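Local coordinates for diacylglycerol O-acyltransferase (Marinobacter hydrocarbonoclasticus, PDB 6CHJ), which probably catalyses acyl transfer from acyl-CoA to long-chain alcohols or diacylglycerol, making wax esters and triacylglycerols, at residues Leu47-Arg60 with Val71-Phe84. Residues are numbered along the deposited sequence; the frame is centred on the assembly and turned at random.
Sequences LRQKTEVTAPFNQR and VEDEHLDLEHHFRF
R60 and V71 form an antiparallel hydrogen-bonded pair, with R60 N to V71 O and V71 N to R60 O both at 2.9 Å. Past the next pair, Q59 with E72, a further backbone hydrogen bond lies just beyond the paired strands: D73 N donates to N58 O at 2.8 Å, nearly straight at 167°. On the face shared by R60 and V71 the two side chains run side by side, CG of R60 against CG2 of V71. CG of R60 sits between its backbone N and carbonyl carbon (chi1 89°), and the extended chain carries CD to D73 OD1, which makes only a long salt bridge to R60 NE, 3.8 Å away.

Among apolar contacts, L76 sets CD2 against V53 CG2 at 4.1 Å, and the F82 ring meets L47 CB at 3.6 Å through CZ, with R48 CG at its edge. The L78 CD2 methyl instead lies against polar atoms, the carbonyl oxygens of L47, R48 and K50. R48 and E79 are a probable ion pair, modelled too close to be trusted.

Strand pairing thus closes the base of β-hairpin 59-64/67-72; its flanking arms run alongside each other through V53 and L76 back to the end of helix 39-49, which packs on helix 78-81 and the start of strand 82-86, outermost in its sheet within this chain, in the CoA-dependent acyltransferase-type catalytic domain.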
ATOM      1  N   LEU B  47      17.332  -7.775 -13.342  1.00 72.98           N
ATOM      2  CA  LEU B  47      16.175  -8.467 -12.788  1.00 67.54           C
ATOM      3  C   LEU B  47      14.920  -8.117 -13.573  1.00 72.64           C
ATOM      4  O   LEU B  47      14.056  -8.979 -13.789  1.00 76.55           O
ATOM      5  CB  LEU B  47      16.011  -8.135 -11.298  1.00 67.11           C
ATOM      6  CG  LEU B  47      16.928  -8.922 -10.338  1.00 61.34           C
ATOM      7  CD1 LEU B  47      17.008  -8.279  -8.945  1.00 60.38           C
ATOM      8  CD2 LEU B  47      16.536 -10.386 -10.256  1.00 53.47           C
ATOM      9  N   ARG B  48      14.813  -6.858 -14.026  1.00 73.44           N
ATOM     10  CA  ARG B  48      13.681  -6.458 -14.862  1.00 73.70           C
ATOM     11  C   ARG B  48      13.615  -7.297 -16.126  1.00 74.24           C
ATOM     12  O   ARG B  48      12.527  -7.621 -16.612  1.00 73.82           O
ATOM     13  CB  ARG B  48      13.790  -4.983 -15.226  1.00 70.99           C
ATOM     14  CG  ARG B  48      13.536  -4.050 -14.078  1.00 74.01           C
ATOM     15  CD  ARG B  48      13.254  -2.673 -14.618  1.00 78.76           C
ATOM     16  NE  ARG B  48      13.990  -1.628 -13.914  1.00 78.24           N
ATOM     17  CZ  ARG B  48      13.502  -0.970 -12.869  1.00 79.87           C
ATOM     18  NH1 ARG B  48      12.291  -1.276 -12.413  1.00 73.44           N
ATOM     19  NH2 ARG B  48      14.221  -0.015 -12.284  1.00 82.46           N
ATOM     20  N   GLN B  49      14.778  -7.662 -16.665  1.00 74.48           N
ATOM     21  CA  GLN B  49      14.831  -8.510 -17.850  1.00 77.39           C
ATOM     22  C   GLN B  49      14.208  -9.870 -17.576  1.00 78.53           C
ATOM     23  O   GLN B  49      13.349 -10.335 -18.333  1.00 79.31           O
ATOM     24  CB  GLN B  49      16.282  -8.665 -18.313  1.00 82.52           C
ATOM     25  CG  GLN B  49      16.796  -7.468 -19.065  1.00 78.67           C
ATOM     26  CD  GLN B  49      15.787  -7.014 -20.083  1.00 88.13           C
ATOM     27  OE1 GLN B  49      15.162  -5.959 -19.937  1.00 88.20           O
ATOM     28  NE2 GLN B  49      15.592  -7.827 -21.117  1.00 89.82           N
ATOM     29  N   LYS B  50      14.622 -10.514 -16.484  1.00 78.54           N
ATOM     30  CA  LYS B  50      14.180 -11.863 -16.158  1.00 78.79           C
ATOM     31  C   LYS B  50      12.658 -11.943 -16.075  1.00 78.61           C
ATOM     32  O   LYS B  50      12.062 -11.581 -15.055  1.00 79.19           O
ATOM     33  CB  LYS B  50      14.832 -12.313 -14.857  1.00 78.17           C
ATOM     34  CG  LYS B  50      16.333 -12.052 -14.840  1.00 78.51           C
ATOM     35  CD  LYS B  50      17.102 -13.211 -14.220  1.00 76.76           C
ATOM     36  CE  LYS B  50      16.817 -14.513 -14.969  1.00 79.56           C
ATOM     37  NZ  LYS B  50      17.545 -15.692 -14.404  1.00 78.14           N
ATOM     38  N   THR B  51      12.032 -12.428 -17.150  1.00 75.62           N
ATOM     39  CA  THR B  51      10.587 -12.383 -17.325  1.00 79.49           C
ATOM     40  C   THR B  51       9.915 -13.741 -17.152  1.00 79.08           C
ATOM     41  O   THR B  51       8.686 -13.793 -17.034  1.00 82.65           O
ATOM     42  CB  THR B  51      10.248 -11.806 -18.712  1.00 74.78           C
ATOM     43  OG1 THR B  51      10.906 -10.548 -18.875  1.00 75.27           O
ATOM     44  CG2 THR B  51       8.750 -11.570 -18.876  1.00 80.45           C
ATOM     45  N   GLU B  52      10.663 -14.838 -17.113  1.00 76.33           N
ATOM     46  CA  GLU B  52      10.016 -16.122 -16.876  1.00 83.07           C
ATOM     47  C   GLU B  52       9.643 -16.259 -15.402  1.00 80.69           C
ATOM     48  O   GLU B  52      10.431 -15.931 -14.503  1.00 74.60           O
ATOM     49  CB  GLU B  52      10.906 -17.286 -17.311  1.00 87.24           C
ATOM     50  CG  GLU B  52      10.202 -18.639 -17.205  1.00 87.35           C
ATOM     51  CD  GLU B  52      11.098 -19.808 -17.579  1.00 95.43           C
ATOM     52  OE1 GLU B  52      11.226 -20.093 -18.796  1.00 89.86           O
ATOM     53  OE2 GLU B  52      11.661 -20.442 -16.654  1.00 96.95           O
ATOM     54  N   VAL B  53       8.417 -16.722 -15.167  1.00 76.31           N
ATOM     55  CA  VAL B  53       7.831 -16.844 -13.837  1.00 75.95           C
ATOM     56  C   VAL B  53       7.207 -18.225 -13.737  1.00 76.23           C
ATOM     57  O   VAL B  53       6.408 -18.604 -14.594  1.00 82.50           O
ATOM     58  CB  VAL B  53       6.765 -15.760 -13.570  1.00 71.93           C
ATOM     59  CG1 VAL B  53       6.037 -16.029 -12.253  1.00 72.04           C
ATOM     60  CG2 VAL B  53       7.379 -14.358 -13.585  1.00 75.05           C
ATOM     61  N   THR B  54       7.554 -18.974 -12.693  1.00 78.20           N
ATOM     62  CA  THR B  54       6.977 -20.295 -12.484  1.00 74.95           C
ATOM     63  C   THR B  54       6.268 -20.361 -11.140  1.00 75.13           C
ATOM     64  O   THR B  54       6.584 -19.612 -10.210  1.00 78.76           O
ATOM     65  CB  THR B  54       8.032 -21.407 -12.555  1.00 78.42           C
ATOM     66  OG1 THR B  54       7.376 -22.689 -12.586  1.00 83.23           O
ATOM     67  CG2 THR B  54       8.977 -21.345 -11.357  1.00 75.57           C
ATOM     68  N   ALA B  55       5.316 -21.290 -11.063  1.00 75.24           N
ATOM     69  CA  ALA B  55       4.450 -21.562  -9.928  1.00 69.63           C
ATOM     70  C   ALA B  55       5.247 -21.529  -8.635  1.00 72.58           C
ATOM     71  O   ALA B  55       6.403 -21.971  -8.614  1.00 74.28           O
ATOM     72  CB  ALA B  55       3.761 -22.914 -10.110  1.00 70.71           C
ATOM     73  N   PRO B  56       4.669 -21.007  -7.536  1.00 76.70           N
ATOM     74  CA  PRO B  56       3.271 -20.545  -7.533  1.00 74.21           C
ATOM     75  C   PRO B  56       3.092 -19.066  -7.927  1.00 70.10           C
ATOM     76  O   PRO B  56       1.977 -18.530  -7.841  1.00 70.02           O
ATOM     77  CB  PRO B  56       2.850 -20.783  -6.081  1.00 69.60           C
ATOM     78  CG  PRO B  56       4.129 -20.578  -5.291  1.00 63.08           C
ATOM     79  CD  PRO B  56       5.294 -20.879  -6.202  1.00 66.39           C
ATOM     80  N   PHE B  57       4.175 -18.426  -8.381  1.00 64.29           N
ATOM     81  CA  PHE B  57       4.162 -16.988  -8.609  1.00 63.22           C
ATOM     82  C   PHE B  57       3.407 -16.575  -9.873  1.00 72.06           C
ATOM     83  O   PHE B  57       3.287 -15.371 -10.135  1.00 67.41           O
ATOM     84  CB  PHE B  57       5.589 -16.472  -8.680  1.00 64.94           C
ATOM     85  CG  PHE B  57       6.380 -16.733  -7.448  1.00 71.24           C
ATOM     86  CD1 PHE B  57       6.482 -15.767  -6.459  1.00 68.38           C
ATOM     87  CD2 PHE B  57       7.029 -17.946  -7.272  1.00 72.29           C
ATOM     88  CE1 PHE B  57       7.213 -16.010  -5.314  1.00 67.47           C
ATOM     89  CE2 PHE B  57       7.760 -18.192  -6.133  1.00 72.46           C
ATOM     90  CZ  PHE B  57       7.858 -17.221  -5.155  1.00 72.01           C
ATOM     91  N   ASN B  58       2.913 -17.522 -10.669  1.00 70.64           N
ATOM     92  CA  ASN B  58       2.129 -17.191 -11.851  1.00 70.85           C
ATOM     93  C   ASN B  58       0.674 -17.566 -11.666  1.00 74.42           C
ATOM     94  O   ASN B  58      -0.096 -17.542 -12.629  1.00 75.34           O
ATOM     95  CB  ASN B  58       2.702 -17.863 -13.104  1.00 70.68           C
ATOM     96  CG  ASN B  58       2.545 -19.377 -13.097  1.00 73.24           C
ATOM     97  OD1 ASN B  58       2.418 -20.014 -12.050  1.00 72.81           O
ATOM     98  ND2 ASN B  58       2.544 -19.958 -14.285  1.00 74.39           N
ATOM     99  N   GLN B  59       0.295 -17.931 -10.447  1.00 73.78           N
ATOM    100  CA  GLN B  59      -1.077 -18.260 -10.108  1.00 72.25           C
ATOM    101  C   GLN B  59      -1.826 -16.990  -9.736  1.00 67.11           C
ATOM    102  O   GLN B  59      -1.267 -16.087  -9.117  1.00 63.27           O
ATOM    103  CB  GLN B  59      -1.094 -19.250  -8.938  1.00 74.91           C
ATOM    104  CG  GLN B  59      -0.346 -20.543  -9.224  1.00 72.91           C
ATOM    105  CD  GLN B  59      -0.994 -21.328 -10.356  1.00 81.34           C
ATOM    106  OE1 GLN B  59      -2.210 -21.557 -10.351  1.00 82.37           O
ATOM    107  NE2 GLN B  59      -0.191 -21.728 -11.342  1.00 77.12           N
ATOM    108  N   ARG B  60      -3.095 -16.917 -10.100  1.00 70.41           N
ATOM    109  CA  ARG B  60      -3.870 -15.762  -9.695  1.00 69.70           C
ATOM    110  C   ARG B  60      -5.260 -16.220  -9.309  1.00 71.72           C
ATOM    111  O   ARG B  60      -5.728 -17.271  -9.751  1.00 76.69           O
ATOM    112  CB  ARG B  60      -3.907 -14.688 -10.793  1.00 68.10           C
ATOM    113  CG  ARG B  60      -5.015 -14.811 -11.786  1.00 70.75           C
ATOM    114  CD  ARG B  60      -5.046 -13.582 -12.683  1.00 72.24           C
ATOM    115  NE  ARG B  60      -6.353 -13.394 -13.309  1.00 83.92           N
ATOM    116  CZ  ARG B  60      -7.440 -12.948 -12.678  1.00 81.58           C
ATOM    117  NH1 ARG B  60      -7.395 -12.636 -11.380  1.00 73.63           N
ATOM    118  NH2 ARG B  60      -8.580 -12.823 -13.347  1.00 83.47           N
ATOM    119  N   VAL B  71      -5.584 -19.802 -11.145  1.00 76.38           N
ATOM    120  CA  VAL B  71      -5.517 -19.902 -12.600  1.00 76.78           C
ATOM    121  C   VAL B  71      -4.170 -19.375 -13.071  1.00 75.70           C
ATOM    122  O   VAL B  71      -3.581 -18.473 -12.466  1.00 75.67           O
ATOM    123  CB  VAL B  71      -6.657 -19.136 -13.321  1.00 74.79           C
ATOM    124  CG1 VAL B  71      -7.976 -19.877 -13.196  1.00 73.00           C
ATOM    125  CG2 VAL B  71      -6.783 -17.734 -12.781  1.00 75.47           C
ATOM    126  N   GLU B  72      -3.698 -19.936 -14.176  1.00 71.15           N
ATOM    127  CA  GLU B  72      -2.410 -19.552 -14.730  1.00 78.56           C
ATOM    128  C   GLU B  72      -2.506 -18.158 -15.343  1.00 79.77           C
ATOM    129  O   GLU B  72      -3.247 -17.945 -16.306  1.00 80.80           O
ATOM    130  CB  GLU B  72      -1.981 -20.587 -15.766  1.00 82.52           C
ATOM    131  CG  GLU B  72      -0.494 -20.612 -16.061  1.00 83.18           C
ATOM    132  CD  GLU B  72      -0.195 -20.521 -17.544  1.00 84.88           C
ATOM    133  OE1 GLU B  72      -1.153 -20.372 -18.332  1.00 95.28           O
ATOM    134  OE2 GLU B  72       0.992 -20.606 -17.925  1.00 83.62           O
ATOM    135  N   ASP B  73      -1.765 -17.204 -14.791  1.00 77.91           N
ATOM    136  CA  ASP B  73      -1.905 -15.821 -15.224  1.00 80.02           C
ATOM    137  C   ASP B  73      -1.268 -15.646 -16.596  1.00 86.51           C
ATOM    138  O   ASP B  73      -0.045 -15.736 -16.741  1.00 89.69           O
ATOM    139  CB  ASP B  73      -1.286 -14.868 -14.209  1.00 78.96           C
ATOM    140  CG  ASP B  73      -1.739 -13.434 -14.421  1.00 81.45           C
ATOM    141  OD1 ASP B  73      -2.898 -13.244 -14.843  1.00 87.84           O
ATOM    142  OD2 ASP B  73      -0.946 -12.502 -14.174  1.00 77.72           O
ATOM    143  N   GLU B  74      -2.098 -15.381 -17.603  1.00 87.64           N
ATOM    144  CA  GLU B  74      -1.600 -15.265 -18.967  1.00 88.40           C
ATOM    145  C   GLU B  74      -0.738 -14.019 -19.137  1.00 94.82           C
ATOM    146  O   GLU B  74       0.335 -14.077 -19.756  1.00 97.30           O
ATOM    147  CB  GLU B  74      -2.776 -15.254 -19.943  1.00 91.50           C
ATOM    148  CG  GLU B  74      -3.667 -16.498 -19.869  1.00 92.00           C
ATOM    149  CD  GLU B  74      -3.404 -17.489 -20.993  1.00 97.05           C
ATOM    150  OE1 GLU B  74      -4.377 -17.879 -21.683  1.00 91.54           O
ATOM    151  OE2 GLU B  74      -2.224 -17.868 -21.189  1.00 98.80           O
ATOM    152  N   HIS B  75      -1.173 -12.888 -18.580  1.00 90.97           N
ATOM    153  CA  HIS B  75      -0.513 -11.598 -18.783  1.00 89.91           C
ATOM    154  C   HIS B  75      -0.027 -11.059 -17.437  1.00 87.26           C
ATOM    155  O   HIS B  75      -0.700 -10.235 -16.806  1.00 88.08           O
ATOM    156  CB  HIS B  75      -1.474 -10.577 -19.502  1.00 93.52           C
ATOM    157  CG  HIS B  75      -2.464 -11.212 -20.433  1.00 97.18           C
ATOM    158  ND1 HIS B  75      -3.596 -11.861 -19.985  1.00 91.85           N
ATOM    159  CD2 HIS B  75      -2.496 -11.290 -21.784  1.00 96.72           C
ATOM    160  CE1 HIS B  75      -4.279 -12.318 -21.019  1.00 91.76           C
ATOM    161  NE2 HIS B  75      -3.634 -11.985 -22.122  1.00 99.19           N
ATOM    162  N   LEU B  76       1.158 -11.511 -17.009  1.00 77.78           N
ATOM    163  CA  LEU B  76       1.778 -10.969 -15.805  1.00 76.60           C
ATOM    164  C   LEU B  76       2.717  -9.824 -16.170  1.00 74.34           C
ATOM    165  O   LEU B  76       3.505  -9.919 -17.118  1.00 79.82           O
ATOM    166  CB  LEU B  76       2.535 -12.050 -15.021  1.00 74.78           C
ATOM    167  CG  LEU B  76       3.291 -11.568 -13.770  1.00 73.45           C
ATOM    168  CD1 LEU B  76       3.259 -12.604 -12.654  1.00 68.63           C
ATOM    169  CD2 LEU B  76       4.740 -11.215 -14.068  1.00 69.64           C
ATOM    170  N   ASP B  77       2.635  -8.750 -15.398  1.00 62.91           N
ATOM    171  CA  ASP B  77       3.386  -7.521 -15.636  1.00 60.29           C
ATOM    172  C   ASP B  77       4.503  -7.450 -14.592  1.00 62.48           C
ATOM    173  O   ASP B  77       4.275  -7.028 -13.447  1.00 54.08           O
ATOM    174  CB  ASP B  77       2.420  -6.341 -15.572  1.00 57.55           C
ATOM    175  CG  ASP B  77       3.101  -4.983 -15.671  1.00 62.61           C
ATOM    176  OD1 ASP B  77       4.328  -4.873 -15.494  1.00 61.89           O
ATOM    177  OD2 ASP B  77       2.365  -3.997 -15.902  1.00 67.01           O
ATOM    178  N   LEU B  78       5.718  -7.844 -14.999  1.00 59.80           N
ATOM    179  CA  LEU B  78       6.780  -8.002 -14.011  1.00 60.44           C
ATOM    180  C   LEU B  78       7.110  -6.687 -13.333  1.00 59.65           C
ATOM    181  O   LEU B  78       7.588  -6.688 -12.194  1.00 61.78           O
ATOM    182  CB  LEU B  78       8.053  -8.632 -14.623  1.00 60.43           C
ATOM    183  CG  LEU B  78       9.172  -8.785 -13.579  1.00 65.94           C
ATOM    184  CD1 LEU B  78       8.821  -9.928 -12.642  1.00 65.86           C
ATOM    185  CD2 LEU B  78      10.543  -9.005 -14.173  1.00 71.07           C
ATOM    186  N   GLU B  79       6.870  -5.560 -13.986  1.00 58.74           N
ATOM    187  CA  GLU B  79       7.195  -4.326 -13.284  1.00 60.87           C
ATOM    188  C   GLU B  79       6.096  -3.908 -12.319  1.00 64.18           C
ATOM    189  O   GLU B  79       6.274  -2.929 -11.569  1.00 59.11           O
ATOM    190  CB  GLU B  79       7.506  -3.194 -14.262  1.00 62.21           C
ATOM    191  CG  GLU B  79       8.451  -2.117 -13.686  1.00 75.72           C
ATOM    192  CD  GLU B  79       9.595  -2.643 -12.775  1.00 79.26           C
ATOM    193  OE1 GLU B  79      10.071  -3.800 -12.942  1.00 74.12           O
ATOM    194  OE2 GLU B  79      10.044  -1.864 -11.893  1.00 78.61           O
ATOM    195  N   HIS B  80       4.975  -4.634 -12.306  1.00 56.02           N
ATOM    196  CA  HIS B  80       4.091  -4.514 -11.155  1.00 59.13           C
ATOM    197  C   HIS B  80       4.631  -5.279  -9.948  1.00 56.23           C
ATOM    198  O   HIS B  80       4.600  -4.763  -8.826  1.00 56.79           O
ATOM    199  CB  HIS B  80       2.682  -5.010 -11.488  1.00 59.07           C
ATOM    200  CG  HIS B  80       1.782  -5.046 -10.301  1.00 60.27           C
ATOM    201  ND1 HIS B  80       1.173  -3.912  -9.798  1.00 60.60           N
ATOM    202  CD2 HIS B  80       1.425  -6.067  -9.486  1.00 54.68           C
ATOM    203  CE1 HIS B  80       0.471  -4.244  -8.727  1.00 60.44           C
ATOM    204  NE2 HIS B  80       0.611  -5.541  -8.515  1.00 56.44           N
ATOM    205  N   HIS B  81       5.129  -6.507 -10.151  1.00 51.30           N
ATOM    206  CA  HIS B  81       5.541  -7.343  -9.024  1.00 58.64           C
ATOM    207  C   HIS B  81       6.966  -7.035  -8.544  1.00 56.49           C
ATOM    208  O   HIS B  81       7.256  -7.172  -7.351  1.00 55.13           O
ATOM    209  CB  HIS B  81       5.414  -8.825  -9.398  1.00 54.81           C
ATOM    210  CG  HIS B  81       4.024  -9.251  -9.760  1.00 55.09           C
ATOM    211  ND1 HIS B  81       3.490  -9.070 -11.020  1.00 61.21           N
ATOM    212  CD2 HIS B  81       3.066  -9.876  -9.036  1.00 54.06           C
ATOM    213  CE1 HIS B  81       2.260  -9.556 -11.050  1.00 58.96           C
ATOM    214  NE2 HIS B  81       1.978 -10.053  -9.861  1.00 54.18           N
ATOM    215  N   PHE B  82       7.862  -6.618  -9.432  1.00 56.95           N
ATOM    216  CA  PHE B  82       9.244  -6.316  -9.071  1.00 51.48           C
ATOM    217  C   PHE B  82       9.463  -4.811  -9.020  1.00 53.48           C
ATOM    218  O   PHE B  82       9.107  -4.100  -9.962  1.00 55.65           O
ATOM    219  CB  PHE B  82      10.224  -6.941 -10.060  1.00 49.55           C
ATOM    220  CG  PHE B  82      11.637  -6.511  -9.836  1.00 56.88           C
ATOM    221  CD1 PHE B  82      12.248  -6.730  -8.607  1.00 54.08           C
ATOM    222  CD2 PHE B  82      12.354  -5.874 -10.840  1.00 60.55           C
ATOM    223  CE1 PHE B  82      13.549  -6.332  -8.383  1.00 54.88           C
ATOM    224  CE2 PHE B  82      13.653  -5.476 -10.635  1.00 61.52           C
ATOM    225  CZ  PHE B  82      14.256  -5.700  -9.396  1.00 64.40           C
ATOM    226  N   ARG B  83      10.079  -4.324  -7.940  1.00 52.92           N
ATOM    227  CA  ARG B  83      10.173  -2.889  -7.727  1.00 49.03           C
ATOM    228  C   ARG B  83      11.550  -2.515  -7.214  1.00 56.09           C
ATOM    229  O   ARG B  83      12.119  -3.199  -6.356  1.00 57.94           O
ATOM    230  CB  ARG B  83       9.102  -2.398  -6.750  1.00 52.65           C
ATOM    231  CG  ARG B  83       7.720  -2.682  -7.275  1.00 57.26           C
ATOM    232  CD  ARG B  83       6.652  -1.913  -6.589  1.00 61.61           C
ATOM    233  NE  ARG B  83       5.363  -2.531  -6.888  1.00 64.46           N
ATOM    234  CZ  ARG B  83       4.283  -2.381  -6.140  1.00 58.35           C
ATOM    235  NH1 ARG B  83       4.349  -1.629  -5.053  1.00 63.12           N
ATOM    236  NH2 ARG B  83       3.147  -2.987  -6.463  1.00 60.27           N
ATOM    237  N   PHE B  84      12.060  -1.414  -7.740  1.00 50.94           N
ATOM    238  CA  PHE B  84      13.360  -0.866  -7.415  1.00 48.48           C
ATOM    239  C   PHE B  84      13.104   0.429  -6.662  1.00 54.37           C
ATOM    240  O   PHE B  84      12.527   1.372  -7.218  1.00 49.45           O
ATOM    241  CB  PHE B  84      14.173  -0.635  -8.689  1.00 56.73           C
ATOM    242  CG  PHE B  84      15.589  -0.170  -8.454  1.00 56.79           C
ATOM    243  CD1 PHE B  84      16.259  -0.473  -7.272  1.00 51.11           C
ATOM    244  CD2 PHE B  84      16.254   0.567  -9.431  1.00 60.28           C
ATOM    245  CE1 PHE B  84      17.560  -0.039  -7.064  1.00 56.48           C
ATOM    246  CE2 PHE B  84      17.566   1.002  -9.239  1.00 58.79           C
ATOM    247  CZ  PHE B  84      18.220   0.697  -8.055  1.00 60.61           C
TER